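Local coordinates for protein aminoglycoside Nucleotidyltransferase (2")-Ia (Pseudomonas aeruginosa, PDB 5CFU) that confers aminoglycoside resistance by adenylating the 2''-hydroxyl group of antibiotics such as kanamycin, gentamicin and tobramycin, at residues N28-I33 with T56-R61. Residues are numbered along the deposited sequence; the frame is centred on the assembly and turned at random.
Sequences NLPLWI and TFPGER. With BU1 (1,4-butanediol), chain I.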
ATOM      1  N   ASN A  28     -12.648   8.452 -11.784  1.00 18.85           N
ATOM      2  CA  ASN A  28     -12.292   9.381 -10.705  1.00 19.07           C
ATOM      3  C   ASN A  28     -12.308   8.614  -9.391  1.00 19.36           C
ATOM      4  O   ASN A  28     -12.846   9.094  -8.402  1.00 20.44           O
ATOM      5  CB  ASN A  28     -13.247  10.608 -10.647  1.00 20.30           C
ATOM      6  CG  ASN A  28     -12.544  11.901 -10.140  1.00 24.04           C
ATOM      7  OD1 ASN A  28     -11.679  11.862  -9.249  1.00 26.44           O
ATOM      8  ND2 ASN A  28     -12.930  13.044 -10.704  1.00 27.22           N
ATOM      9  N   LEU A  29     -11.689   7.425  -9.408  1.00 17.08           N
ATOM     10  CA  LEU A  29     -11.557   6.573  -8.226  1.00 17.11           C
ATOM     11  C   LEU A  29     -10.128   6.625  -7.745  1.00 16.25           C
ATOM     12  O   LEU A  29      -9.225   6.097  -8.413  1.00 15.28           O
ATOM     13  CB  LEU A  29     -11.946   5.127  -8.533  1.00 16.17           C
ATOM     14  CG  LEU A  29     -11.793   4.086  -7.417  1.00 16.69           C
ATOM     15  CD1 LEU A  29     -12.891   4.247  -6.341  1.00 16.80           C
ATOM     16  CD2 LEU A  29     -11.808   2.689  -8.005  1.00 18.00           C
ATOM     17  N   PRO A  30      -9.899   7.279  -6.604  1.00 15.50           N
ATOM     18  CA  PRO A  30      -8.530   7.299  -6.104  1.00 16.02           C
ATOM     19  C   PRO A  30      -8.107   5.921  -5.593  1.00 13.60           C
ATOM     20  O   PRO A  30      -8.891   5.239  -4.966  1.00 14.45           O
ATOM     21  CB  PRO A  30      -8.593   8.321  -4.970  1.00 18.16           C
ATOM     22  CG  PRO A  30      -9.994   8.219  -4.452  1.00 18.58           C
ATOM     23  CD  PRO A  30     -10.841   7.922  -5.670  1.00 16.13           C
ATOM     24  N   LEU A  31      -6.880   5.513  -5.894  1.00 12.03           N
ATOM     25  CA  LEU A  31      -6.311   4.281  -5.358  1.00 12.01           C
ATOM     26  C   LEU A  31      -4.884   4.577  -4.960  1.00 12.18           C
ATOM     27  O   LEU A  31      -4.169   5.253  -5.701  1.00 12.60           O
ATOM     28  CB  LEU A  31      -6.330   3.144  -6.365  1.00 14.65           C
ATOM     29  CG  LEU A  31      -7.690   2.641  -6.856  1.00 15.03           C
ATOM     30  CD1 LEU A  31      -7.468   1.643  -7.999  1.00 12.77           C
ATOM     31  CD2 LEU A  31      -8.490   2.011  -5.723  1.00 17.54           C
ATOM     32  N   TRP A  32      -4.480   4.057  -3.804  1.00 12.63           N
ATOM     33  CA  TRP A  32      -3.119   4.238  -3.297  1.00 11.20           C
ATOM     34  C   TRP A  32      -2.342   2.949  -3.387  1.00 10.79           C
ATOM     35  O   TRP A  32      -2.754   1.919  -2.852  1.00 11.25           O
ATOM     36  CB  TRP A  32      -3.130   4.727  -1.839  1.00 11.37           C
ATOM     37  CG  TRP A  32      -3.690   6.116  -1.721  1.00 12.26           C
ATOM     38  CD1 TRP A  32      -2.979   7.284  -1.659  1.00 11.01           C
ATOM     39  CD2 TRP A  32      -5.070   6.480  -1.690  1.00 12.84           C
ATOM     40  NE1 TRP A  32      -3.840   8.356  -1.607  1.00 12.72           N
ATOM     41  CE2 TRP A  32      -5.128   7.889  -1.620  1.00 12.39           C
ATOM     42  CE3 TRP A  32      -6.266   5.754  -1.704  1.00 11.96           C
ATOM     43  CZ2 TRP A  32      -6.320   8.578  -1.561  1.00 13.88           C
ATOM     44  CZ3 TRP A  32      -7.445   6.442  -1.645  1.00 14.31           C
ATOM     45  CH2 TRP A  32      -7.468   7.842  -1.583  1.00 14.44           C
ATOM     46  N   ILE A  33      -1.211   3.014  -4.072  1.00 10.32           N
ATOM     47  CA  ILE A  33      -0.257   1.920  -4.063  1.00 11.34           C
ATOM     48  C   ILE A  33       0.345   1.835  -2.674  1.00 11.39           C
ATOM     49  O   ILE A  33       0.664   2.864  -2.063  1.00 12.05           O
ATOM     50  CB  ILE A  33       0.871   2.132  -5.105  1.00 15.43           C
ATOM     51  CG1 ILE A  33       0.280   2.282  -6.507  1.00 18.66           C
ATOM     52  CG2 ILE A  33       1.893   0.998  -5.016  1.00 17.02           C
ATOM     53  CD1 ILE A  33      -0.562   1.121  -6.949  1.00 21.77           C
ATOM     54  N   THR A  56      -4.740   0.424  -1.592  1.00 10.43           N
ATOM     55  CA  THR A  56      -5.740   0.961  -0.680  1.00 11.67           C
ATOM     56  C   THR A  56      -6.832   1.622  -1.509  1.00 13.91           C
ATOM     57  O   THR A  56      -6.537   2.336  -2.464  1.00 13.09           O
ATOM     58  CB  THR A  56      -5.149   1.988   0.288  1.00 12.05           C
ATOM     59  OG1 THR A  56      -4.065   1.413   1.004  1.00 14.14           O
ATOM     60  CG2 THR A  56      -6.189   2.455   1.269  1.00 13.21           C
ATOM     61  N   PHE A  57      -8.085   1.382  -1.152  1.00 13.86           N
ATOM     62  CA  PHE A  57      -9.202   1.902  -1.940  1.00 13.24           C
ATOM     63  C   PHE A  57     -10.232   2.558  -1.027  1.00 14.27           C
ATOM     64  O   PHE A  57     -10.355   2.178   0.130  1.00 14.22           O
ATOM     65  CB  PHE A  57      -9.848   0.780  -2.736  1.00 14.15           C
ATOM     66  CG  PHE A  57     -10.451  -0.299  -1.869  1.00 15.90           C
ATOM     67  CD1 PHE A  57     -11.773  -0.235  -1.469  1.00 17.19           C
ATOM     68  CD2 PHE A  57      -9.686  -1.358  -1.440  1.00 13.20           C
ATOM     69  CE1 PHE A  57     -12.320  -1.226  -0.664  1.00 15.72           C
ATOM     70  CE2 PHE A  57     -10.224  -2.354  -0.625  1.00 13.33           C
ATOM     71  CZ  PHE A  57     -11.546  -2.284  -0.240  1.00 15.77           C
ATOM     72  N   PRO A  58     -10.999   3.536  -1.554  1.00 14.24           N
ATOM     73  CA  PRO A  58     -12.112   4.050  -0.734  1.00 14.57           C
ATOM     74  C   PRO A  58     -13.085   2.948  -0.363  1.00 15.57           C
ATOM     75  O   PRO A  58     -13.653   2.308  -1.258  1.00 15.15           O
ATOM     76  CB  PRO A  58     -12.783   5.090  -1.653  1.00 13.82           C
ATOM     77  CG  PRO A  58     -11.676   5.468  -2.672  1.00 14.22           C
ATOM     78  CD  PRO A  58     -10.888   4.214  -2.858  1.00 14.85           C
ATOM     79  N   GLY A  59     -13.307   2.740   0.933  1.00 17.32           N
ATOM     80  CA  GLY A  59     -14.103   1.620   1.392  1.00 18.97           C
ATOM     81  C   GLY A  59     -15.527   1.603   0.854  1.00 20.89           C
ATOM     82  O   GLY A  59     -16.081   0.537   0.575  1.00 18.90           O
ATOM     83  N   GLU A  60     -16.103   2.787   0.686  1.00 19.02           N
ATOM     84  CA  GLU A  60     -17.474   2.901   0.232  1.00 20.67           C
ATOM     85  C   GLU A  60     -17.627   2.758  -1.283  1.00 20.26           C
ATOM     86  O   GLU A  60     -18.759   2.798  -1.798  1.00 22.24           O
ATOM     87  CB  GLU A  60     -18.062   4.237   0.731  1.00 21.66           C
ATOM     88  CG  GLU A  60     -17.777   5.462  -0.119  1.00 22.95           C
ATOM     89  CD  GLU A  60     -16.365   6.022  -0.004  1.00 20.11           C
ATOM     90  OE1 GLU A  60     -15.506   5.445   0.702  1.00 19.16           O
ATOM     91  OE2 GLU A  60     -16.114   7.075  -0.633  1.00 19.59           O
ATOM     92  N   ARG A  61     -16.514   2.587  -2.003  1.00 17.84           N
ATOM     93  CA  ARG A  61     -16.539   2.412  -3.454  1.00 18.63           C
ATOM     94  C   ARG A  61     -15.913   1.076  -3.852  1.00 21.69           C
ATOM     95  O   ARG A  61     -15.402   0.927  -4.964  1.00 21.66           O
ATOM     96  CB  ARG A  61     -15.809   3.579  -4.133  1.00 17.57           C
ATOM     97  CG  ARG A  61     -16.401   4.930  -3.742  1.00 21.85           C
ATOM     98  CD  ARG A  61     -15.704   6.124  -4.429  1.00 19.24           C
ATOM     99  NE  ARG A  61     -15.820   6.109  -5.884  1.00 17.67           N
ATOM    100  CZ  ARG A  61     -15.215   6.981  -6.695  1.00 17.82           C
ATOM    101  NH1 ARG A  61     -14.460   7.962  -6.204  1.00 17.45           N
ATOM    102  NH2 ARG A  61     -15.344   6.870  -8.009  1.00 17.66           N
TER
HETATM  103  C1  BU1 I 208      -9.732  13.162  -2.403  1.00 41.10           C
HETATM  104  C2  BU1 I 208      -8.735  12.046  -2.139  1.00 39.91           C
HETATM  105  C3  BU1 I 208      -7.946  12.321  -0.871  1.00 39.56           C
HETATM  106  C4  BU1 I 208      -8.070  11.106   0.010  1.00 31.40           C
HETATM  107  O5  BU1 I 208      -9.178  14.439  -2.079  1.00 38.91           O
HETATM  108  O6  BU1 I 208      -7.105  11.140   1.014  1.00 21.36           O
HETATM  109  O   HOH W   1      -1.964   0.627  -0.483  1.00 20.22           O
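Trp32 and Thr56 form an antiparallel hydrogen-bonded pair that satisfies the backbone N and O of both residues: Trp32 N donates to Thr56 O at 3.0 Å with an N-H...O angle of 171°, and Thr56 N to Trp32 O at 2.8 Å and 160°. Each donor lies in the acceptor's carbonyl plane. Trp32 O accepts a second hydrogen bond from a water 2.8 Å away, and Thr56 OG1 donates to the same water. Thr56 O also receives a CA-H...O contact from Leu31 and faces the indole edge, near CE3; the indole NE1 is satisfied by Pro116 O. This pairing adds strand 32-34 to the mixed sheet of the nucleotidyltransferase domain beside strand 53-58, which carries the manganese ligand Asp54 and directly follows another, Asp52. Beyond this pair the chains diverge and side chains meet between them: Pro30 CG meets Pro58 CG at 3.7 Å, and Leu31 CD2 lies 3.5 Å from Phe57 CB. At the far end Arg61 NH1 donates to Asn28 O at 3.0 Å, with the oxygen near the guanidinium plane, while Arg61 NH2 adds a weak bond to the same oxygen. Leu29, its CG anti to the backbone N (chi1 177°), lays CD1 over one guanidinium face; Arg61 NE forms a salt bridge with Glu64.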